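Local coordinates for protein 336aa long hypothetical dTDP-glucose 4,6-dehydratase (Pyrococcus horikoshii, PDB 2HUN) that binds NAD(+) in a Rossmann-type domain and is probably a dTDP-glucose 4,6-dehydratase of nucleotide-sugar metabolism, at residues T166-T179 with V230-S243. Residues are numbered along the deposited sequence; the frame is centred on the assembly and turned at random.
With NAD (nicotinamide-adenine-dinucleotide), chain C.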
loop_
_atom_site.group_PDB
_atom_site.type_symbol
_atom_site.label_atom_id
_atom_site.label_comp_id
_atom_site.label_asym_id
_atom_site.label_seq_id
_atom_site.Cartn_x
_atom_site.Cartn_y
_atom_site.Cartn_z
ATOM N N THR A 166 -8.545 4.357 9.205
ATOM C CA THR A 166 -9.993 4.360 9.341
ATOM C C THR A 166 -10.455 3.428 10.466
ATOM O O THR A 166 -11.314 3.794 11.270
ATOM C CB THR A 166 -10.666 3.937 8.015
ATOM O OG1 THR A 166 -10.410 4.933 7.015
ATOM C CG2 THR A 166 -12.171 3.780 8.195
ATOM N N ARG A 167 -9.884 2.228 10.515
ATOM C CA ARG A 167 -10.237 1.245 11.536
ATOM C C ARG A 167 -9.587 1.563 12.876
ATOM O O ARG A 167 -10.194 1.382 13.929
ATOM C CB ARG A 167 -9.835 -0.158 11.067
ATOM C CG ARG A 167 -10.723 -0.680 9.940
ATOM C CD ARG A 167 -10.091 -1.828 9.159
ATOM N NE ARG A 167 -11.001 -2.306 8.122
ATOM C CZ ARG A 167 -12.051 -3.085 8.353
ATOM N NH1 ARG A 167 -12.322 -3.485 9.588
ATOM N NH2 ARG A 167 -12.843 -3.454 7.351
ATOM N N THR A 168 -8.354 2.052 12.836
ATOM C CA THR A 168 -7.651 2.382 14.063
ATOM C C THR A 168 -8.332 3.501 14.848
ATOM O O THR A 168 -8.533 3.382 16.055
ATOM C CB THR A 168 -6.204 2.820 13.783
ATOM O OG1 THR A 168 -5.484 1.736 13.192
ATOM C CG2 THR A 168 -5.516 3.234 15.073
ATOM N N TYR A 169 -8.697 4.578 14.155
ATOM C CA TYR A 169 -9.305 5.737 14.798
ATOM C C TYR A 169 -10.786 5.940 14.514
ATOM O O TYR A 169 -11.323 7.029 14.724
ATOM C CB TYR A 169 -8.513 6.980 14.397
ATOM C CG TYR A 169 -7.037 6.847 14.702
ATOM C CD1 TYR A 169 -6.571 6.886 16.013
ATOM C CD2 TYR A 169 -6.108 6.638 13.680
ATOM C CE1 TYR A 169 -5.219 6.720 16.303
ATOM C CE2 TYR A 169 -4.754 6.470 13.958
ATOM C CZ TYR A 169 -4.316 6.511 15.271
ATOM O OH TYR A 169 -2.980 6.326 15.556
ATOM N N ASN A 170 -11.448 4.888 14.042
ATOM C CA ASN A 170 -12.872 4.946 13.736
ATOM C C ASN A 170 -13.280 6.138 12.886
ATOM O O ASN A 170 -14.231 6.852 13.211
ATOM C CB ASN A 170 -13.686 4.940 15.030
ATOM C CG ASN A 170 -13.587 3.624 15.763
ATOM O OD1 ASN A 170 -13.926 2.572 15.216
ATOM N ND2 ASN A 170 -13.115 3.668 17.004
ATOM N N LEU A 171 -12.577 6.338 11.780
ATOM C CA LEU A 171 -12.878 7.439 10.884
ATOM C C LEU A 171 -14.065 7.097 9.983
ATOM O O LEU A 171 -14.510 5.949 9.931
ATOM C CB LEU A 171 -11.652 7.749 10.027
ATOM C CG LEU A 171 -10.351 7.991 10.798
ATOM C CD1 LEU A 171 -9.250 8.345 9.822
ATOM C CD2 LEU A 171 -10.542 9.109 11.813
ATOM N N ASN A 172 -14.579 8.107 9.290
ATOM C CA ASN A 172 -15.689 7.939 8.357
ATOM C C ASN A 172 -15.045 8.172 6.998
ATOM O O ASN A 172 -15.136 9.265 6.442
ATOM C CB ASN A 172 -16.768 8.999 8.598
ATOM C CG ASN A 172 -18.023 8.751 7.783
ATOM O OD1 ASN A 172 -18.003 8.017 6.794
ATOM N ND2 ASN A 172 -19.126 9.376 8.190
ATOM N N ALA A 173 -14.389 7.141 6.470
ATOM C CA ALA A 173 -13.688 7.269 5.205
ATOM C C ALA A 173 -13.916 6.141 4.211
ATOM O O ALA A 173 -13.996 4.977 4.589
ATOM C CB ALA A 173 -12.199 7.407 5.476
ATOM N N SER A 174 -14.021 6.508 2.937
ATOM C CA SER A 174 -14.187 5.541 1.854
ATOM C C SER A 174 -13.105 5.829 0.816
ATOM O O SER A 174 -12.512 6.907 0.814
ATOM C CB SER A 174 -15.559 5.665 1.191
ATOM O OG SER A 174 -16.600 5.299 2.073
ATOM N N ILE A 175 -12.855 4.857 -0.056
ATOM C CA ILE A 175 -11.859 4.986 -1.110
ATOM C C ILE A 175 -12.543 4.738 -2.449
ATOM O O ILE A 175 -13.402 3.861 -2.559
ATOM C CB ILE A 175 -10.734 3.929 -0.960
ATOM C CG1 ILE A 175 -9.933 4.170 0.321
ATOM C CG2 ILE A 175 -9.820 3.956 -2.180
ATOM C CD1 ILE A 175 -8.985 3.024 0.658
ATOM N N THR A 176 -12.178 5.522 -3.460
ATOM C CA THR A 176 -12.728 5.321 -4.795
ATOM C C THR A 176 -11.583 4.986 -5.758
ATOM O O THR A 176 -10.451 5.457 -5.584
ATOM C CB THR A 176 -13.463 6.583 -5.318
ATOM O OG1 THR A 176 -12.566 7.701 -5.320
ATOM C CG2 THR A 176 -14.660 6.905 -4.434
ATOM N N ARG A 177 -11.876 4.160 -6.755
ATOM C CA ARG A 177 -10.892 3.786 -7.767
ATOM C C ARG A 177 -11.604 3.839 -9.112
ATOM O O ARG A 177 -12.565 3.099 -9.354
ATOM C CB ARG A 177 -10.337 2.373 -7.501
ATOM C CG ARG A 177 -9.359 2.297 -6.328
ATOM C CD ARG A 177 -9.036 0.858 -5.962
ATOM N NE ARG A 177 -8.097 0.750 -4.844
ATOM C CZ ARG A 177 -7.944 -0.362 -4.125
ATOM N NH1 ARG A 177 -8.671 -1.435 -4.415
ATOM N NH2 ARG A 177 -7.070 -0.404 -3.127
ATOM N N CYS A 178 -11.133 4.718 -9.989
ATOM C CA CYS A 178 -11.758 4.889 -11.291
ATOM C C CYS A 178 -10.809 4.657 -12.460
ATOM O O CYS A 178 -9.585 4.704 -12.315
ATOM C CB CYS A 178 -12.322 6.304 -11.404
ATOM S SG CYS A 178 -11.010 7.545 -11.425
ATOM N N THR A 179 -11.401 4.441 -13.627
ATOM C CA THR A 179 -10.649 4.209 -14.846
ATOM C C THR A 179 -10.243 5.550 -15.451
ATOM O O THR A 179 -10.215 6.566 -14.760
ATOM C CB THR A 179 -11.498 3.417 -15.860
ATOM O OG1 THR A 179 -12.658 4.178 -16.205
ATOM C CG2 THR A 179 -11.941 2.098 -15.251
ATOM N N VAL A 230 -20.593 8.648 -3.323
ATOM C CA VAL A 230 -19.773 7.977 -2.323
ATOM C C VAL A 230 -19.631 8.885 -1.095
ATOM O O VAL A 230 -19.679 8.417 0.034
ATOM C CB VAL A 230 -18.360 7.636 -2.885
ATOM C CG1 VAL A 230 -17.439 7.172 -1.758
ATOM C CG2 VAL A 230 -18.469 6.539 -3.936
ATOM N N LEU A 231 -19.462 10.182 -1.330
ATOM C CA LEU A 231 -19.323 11.153 -0.242
ATOM C C LEU A 231 -20.551 11.152 0.670
ATOM O O LEU A 231 -20.432 11.032 1.884
ATOM C CB LEU A 231 -19.134 12.563 -0.812
ATOM C CG LEU A 231 -19.119 13.719 0.199
ATOM C CD1 LEU A 231 -17.852 13.666 1.033
ATOM C CD2 LEU A 231 -19.220 15.055 -0.543
ATOM N N LEU A 232 -21.731 11.275 0.070
ATOM C CA LEU A 232 -22.977 11.329 0.829
ATOM C C LEU A 232 -23.566 9.987 1.271
ATOM O O LEU A 232 -24.261 9.930 2.276
ATOM C CB LEU A 232 -24.047 12.083 0.025
ATOM C CG LEU A 232 -23.758 13.510 -0.456
ATOM C CD1 LEU A 232 -24.877 13.951 -1.390
ATOM C CD2 LEU A 232 -23.634 14.456 0.735
ATOM N N LYS A 233 -23.304 8.911 0.537
ATOM C CA LYS A 233 -23.884 7.621 0.901
ATOM C C LYS A 233 -22.926 6.447 1.075
ATOM O O LYS A 233 -23.339 5.377 1.527
ATOM C CB LYS A 233 -24.952 7.245 -0.124
ATOM C CG LYS A 233 -26.034 8.295 -0.298
ATOM C CD LYS A 233 -26.902 7.929 -1.479
ATOM C CE LYS A 233 -27.825 9.047 -1.915
ATOM N NZ LYS A 233 -28.559 8.651 -3.159
ATOM N N GLY A 234 -21.656 6.637 0.723
ATOM C CA GLY A 234 -20.684 5.566 0.857
ATOM C C GLY A 234 -20.424 5.155 2.296
ATOM O O GLY A 234 -20.405 5.993 3.201
ATOM N N GLU A 235 -20.201 3.863 2.511
ATOM C CA GLU A 235 -19.953 3.344 3.851
ATOM C C GLU A 235 -18.472 3.416 4.195
ATOM O O GLU A 235 -17.617 3.208 3.337
ATOM C CB GLU A 235 -20.450 1.902 3.941
ATOM C CG GLU A 235 -21.828 1.720 3.325
ATOM C CD GLU A 235 -22.324 0.290 3.394
ATOM O OE1 GLU A 235 -21.555 -0.635 3.045
ATOM O OE2 GLU A 235 -23.492 0.092 3.790
ATOM N N SER A 236 -18.175 3.712 5.456
ATOM C CA SER A 236 -16.798 3.821 5.909
ATOM C C SER A 236 -16.094 2.474 5.809
ATOM O O SER A 236 -16.732 1.432 5.923
ATOM C CB SER A 236 -16.762 4.322 7.355
ATOM O OG SER A 236 -15.433 4.578 7.776
ATOM N N ARG A 237 -14.781 2.506 5.590
ATOM C CA ARG A 237 -13.974 1.291 5.481
ATOM C C ARG A 237 -14.190 0.547 4.163
ATOM O O ARG A 237 -13.640 -0.536 3.966
ATOM C CB ARG A 237 -14.284 0.340 6.647
ATOM C CG ARG A 237 -14.215 1.015 8.005
ATOM C CD ARG A 237 -14.530 0.079 9.172
ATOM N NE ARG A 237 -14.335 0.777 10.442
ATOM C CZ ARG A 237 -14.250 0.184 11.628
ATOM N NH1 ARG A 237 -14.344 -1.135 11.723
ATOM N NH2 ARG A 237 -14.059 0.911 12.723
ATOM N N GLU A 238 -14.976 1.123 3.259
ATOM C CA GLU A 238 -15.256 0.476 1.975
ATOM C C GLU A 238 -14.585 1.119 0.761
ATOM O O GLU A 238 -14.455 2.340 0.674
ATOM C CB GLU A 238 -16.764 0.441 1.704
ATOM C CG GLU A 238 -17.602 -0.359 2.688
ATOM C CD GLU A 238 -17.272 -1.841 2.684
ATOM O OE1 GLU A 238 -16.659 -2.315 1.705
ATOM O OE2 GLU A 238 -17.639 -2.538 3.654
ATOM N N ILE A 239 -14.169 0.277 -0.180
ATOM C CA ILE A 239 -13.563 0.745 -1.414
ATOM C C ILE A 239 -14.632 0.621 -2.503
ATOM O O ILE A 239 -15.403 -0.351 -2.526
ATOM C CB ILE A 239 -12.331 -0.104 -1.806
ATOM C CG1 ILE A 239 -11.262 -0.012 -0.711
ATOM C CG2 ILE A 239 -11.760 0.386 -3.141
ATOM C CD1 ILE A 239 -9.990 -0.775 -1.037
ATOM N N TYR A 240 -14.684 1.608 -3.392
ATOM C CA TYR A 240 -15.661 1.616 -4.470
ATOM C C TYR A 240 -15.009 1.801 -5.843
ATOM O O TYR A 240 -14.455 2.863 -6.135
ATOM C CB TYR A 240 -16.684 2.745 -4.251
ATOM C CG TYR A 240 -17.594 2.560 -3.056
ATOM C CD1 TYR A 240 -18.729 1.746 -3.132
ATOM C CD2 TYR A 240 -17.320 3.201 -1.846
ATOM C CE1 TYR A 240 -19.573 1.579 -2.025
ATOM C CE2 TYR A 240 -18.148 3.040 -0.743
ATOM C CZ TYR A 240 -19.271 2.233 -0.836
ATOM O OH TYR A 240 -20.089 2.100 0.256
ATOM N N ASN A 241 -15.069 0.766 -6.679
ATOM C CA ASN A 241 -14.515 0.848 -8.028
ATOM C C ASN A 241 -15.513 1.673 -8.827
ATOM O O ASN A 241 -16.716 1.576 -8.602
ATOM C CB ASN A 241 -14.422 -0.530 -8.706
ATOM C CG ASN A 241 -13.203 -1.331 -8.289
ATOM O OD1 ASN A 241 -12.211 -0.797 -7.775
ATOM N ND2 ASN A 241 -13.262 -2.633 -8.541
ATOM N N ILE A 242 -15.016 2.459 -9.774
ATOM C CA ILE A 242 -15.877 3.283 -10.622
ATOM C C ILE A 242 -15.422 3.103 -12.068
ATOM O O ILE A 242 -14.298 3.468 -12.419
ATOM C CB ILE A 242 -15.774 4.782 -10.258
ATOM C CG1 ILE A 242 -16.076 4.986 -8.767
ATOM C CG2 ILE A 242 -16.751 5.583 -11.105
ATOM C CD1 ILE A 242 -15.842 6.415 -8.276
ATOM N N SER A 243 -16.302 2.535 -12.891
ATOM C CA SER A 243 -16.013 2.284 -14.295
ATOM C C SER A 243 -17.285 2.345 -15.129
ATOM O O SER A 243 -18.374 2.001 -14.663
ATOM C CB SER A 243 -15.347 0.911 -14.472
ATOM O OG SER A 243 -16.215 -0.135 -14.065
HETATM P PA NAD C . -3.881 16.337 -12.279
HETATM O O1A NAD C . -2.461 16.009 -12.480
HETATM O O2A NAD C . -4.633 17.039 -13.358
HETATM O O5B NAD C . -3.973 17.254 -10.967
HETATM C C5B NAD C . -3.427 16.875 -9.695
HETATM C C4B NAD C . -3.642 18.114 -8.815
HETATM O O4B NAD C . -3.184 17.860 -7.473
HETATM C C3B NAD C . -2.830 19.329 -9.346
HETATM O O3B NAD C . -3.648 20.511 -9.357
HETATM C C2B NAD C . -1.619 19.379 -8.395
HETATM O O2B NAD C . -0.992 20.650 -8.231
HETATM C C1B NAD C . -2.212 18.830 -7.097
HETATM N N9A NAD C . -1.222 18.191 -6.202
HETATM C C8A NAD C . -0.351 17.205 -6.487
HETATM N N7A NAD C . 0.361 16.919 -5.398
HETATM C C5A NAD C . -0.042 17.712 -4.410
HETATM C C6A NAD C . 0.327 17.885 -3.047
HETATM N N6A NAD C . 1.279 17.176 -2.455
HETATM N N1A NAD C . -0.370 18.872 -2.310
HETATM C C2A NAD C . -1.375 19.638 -2.918
HETATM N N3A NAD C . -1.720 19.476 -4.202
HETATM C C4A NAD C . -1.063 18.531 -4.923
HETATM O O3 NAD C . -4.584 14.917 -12.154
HETATM P PN NAD C . -6.064 14.380 -11.992
HETATM O O1N NAD C . -6.214 13.519 -13.201
HETATM O O2N NAD C . -7.048 15.477 -11.884
HETATM O O5D NAD C . -6.000 13.369 -10.731
HETATM C C5D NAD C . -6.818 13.489 -9.564
HETATM C C4D NAD C . -6.802 12.140 -8.801
HETATM O O4D NAD C . -7.538 11.137 -9.522
HETATM C C3D NAD C . -5.381 11.610 -8.569
HETATM O O3D NAD C . -5.295 11.112 -7.208
HETATM C C2D NAD C . -5.247 10.469 -9.617
HETATM O O2D NAD C . -4.345 9.467 -9.137
HETATM C C1D NAD C . -6.686 9.996 -9.741
HETATM N N1N NAD C . -7.034 9.382 -11.039
HETATM C C2N NAD C . -7.075 10.136 -12.260
HETATM C C3N NAD C . -7.429 9.478 -13.452
HETATM C C7N NAD C . -7.504 10.228 -14.801
HETATM O O7N NAD C . -7.989 9.645 -15.779
HETATM N N7N NAD C . -7.067 11.479 -14.881
HETATM C C4N NAD C . -7.735 8.093 -13.439
HETATM C C5N NAD C . -7.687 7.370 -12.229
HETATM C C6N NAD C . -7.340 8.001 -11.023
HETATM O O HOH W 1 -14.583 3.462 11.181
HETATM O O HOH W 2 -13.769 -2.829 4.913
HETATM O O HOH W 3 -20.535 6.959 5.965
#
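Arg237 lies extended across the end of helix 150-168, its CG against Thr166 CG2 and its guanidinium with Arg167 CG over one face. Arg167 returns the packing: Arg237 CD sits 4.1 Å above the Arg167 guanidinium plane, over its centre, and the two planes are 50° apart. The like-charged ends approach to 3.8 Å between Arg167 NH1 and Arg237 NH1, so the aliphatic stems and water probably carry this pairing. One water takes the N-H of Arg237 NE and donates to the carbonyls of Thr166 and Leu171; another joins Arg167 NH2 to Arg237 O. Shortening Arg237 to an alanine would probably deprive the first water of its N-H donor and uncover the Arg167 stem.

Next door, Ser236 OG, swung opposite its own backbone N (chi1 -174°), is gripped twice: it donates to Leu171 O at 2.7 Å and accepts from Ala173 N. Ser174 OG donates to Glu235 O at 2.6 Å, coming from above the carbonyl plane, and also meets Arg121 of strand 121-127. From here strands 172-178 and 239-242 run parallel, 20° apart, in a regular ladder that includes Tyr240 N to Ile175 O (2.7 Å) and Arg177 N to Tyr240 O (3.0 Å). On one face Ile239 CD1 lies 3.3 Å above the Arg177 guanidinium, toward its rim, while Asp159 forms a salt bridge with that group and Tyr131 bonds to it. On the other, Thr176 packs on Val230 and Ile242.

These are neighbouring strands of the Rossmann sheet, joined at the helix end by water, hydroxyls and the Arg237 N to Ala173 O bond, and further on by the ladder. It holds strand 172-178 in register up to Cys178 and Thr179, against the nicotinamide, with Cys178 SG 3.4 Å from NAD C5N.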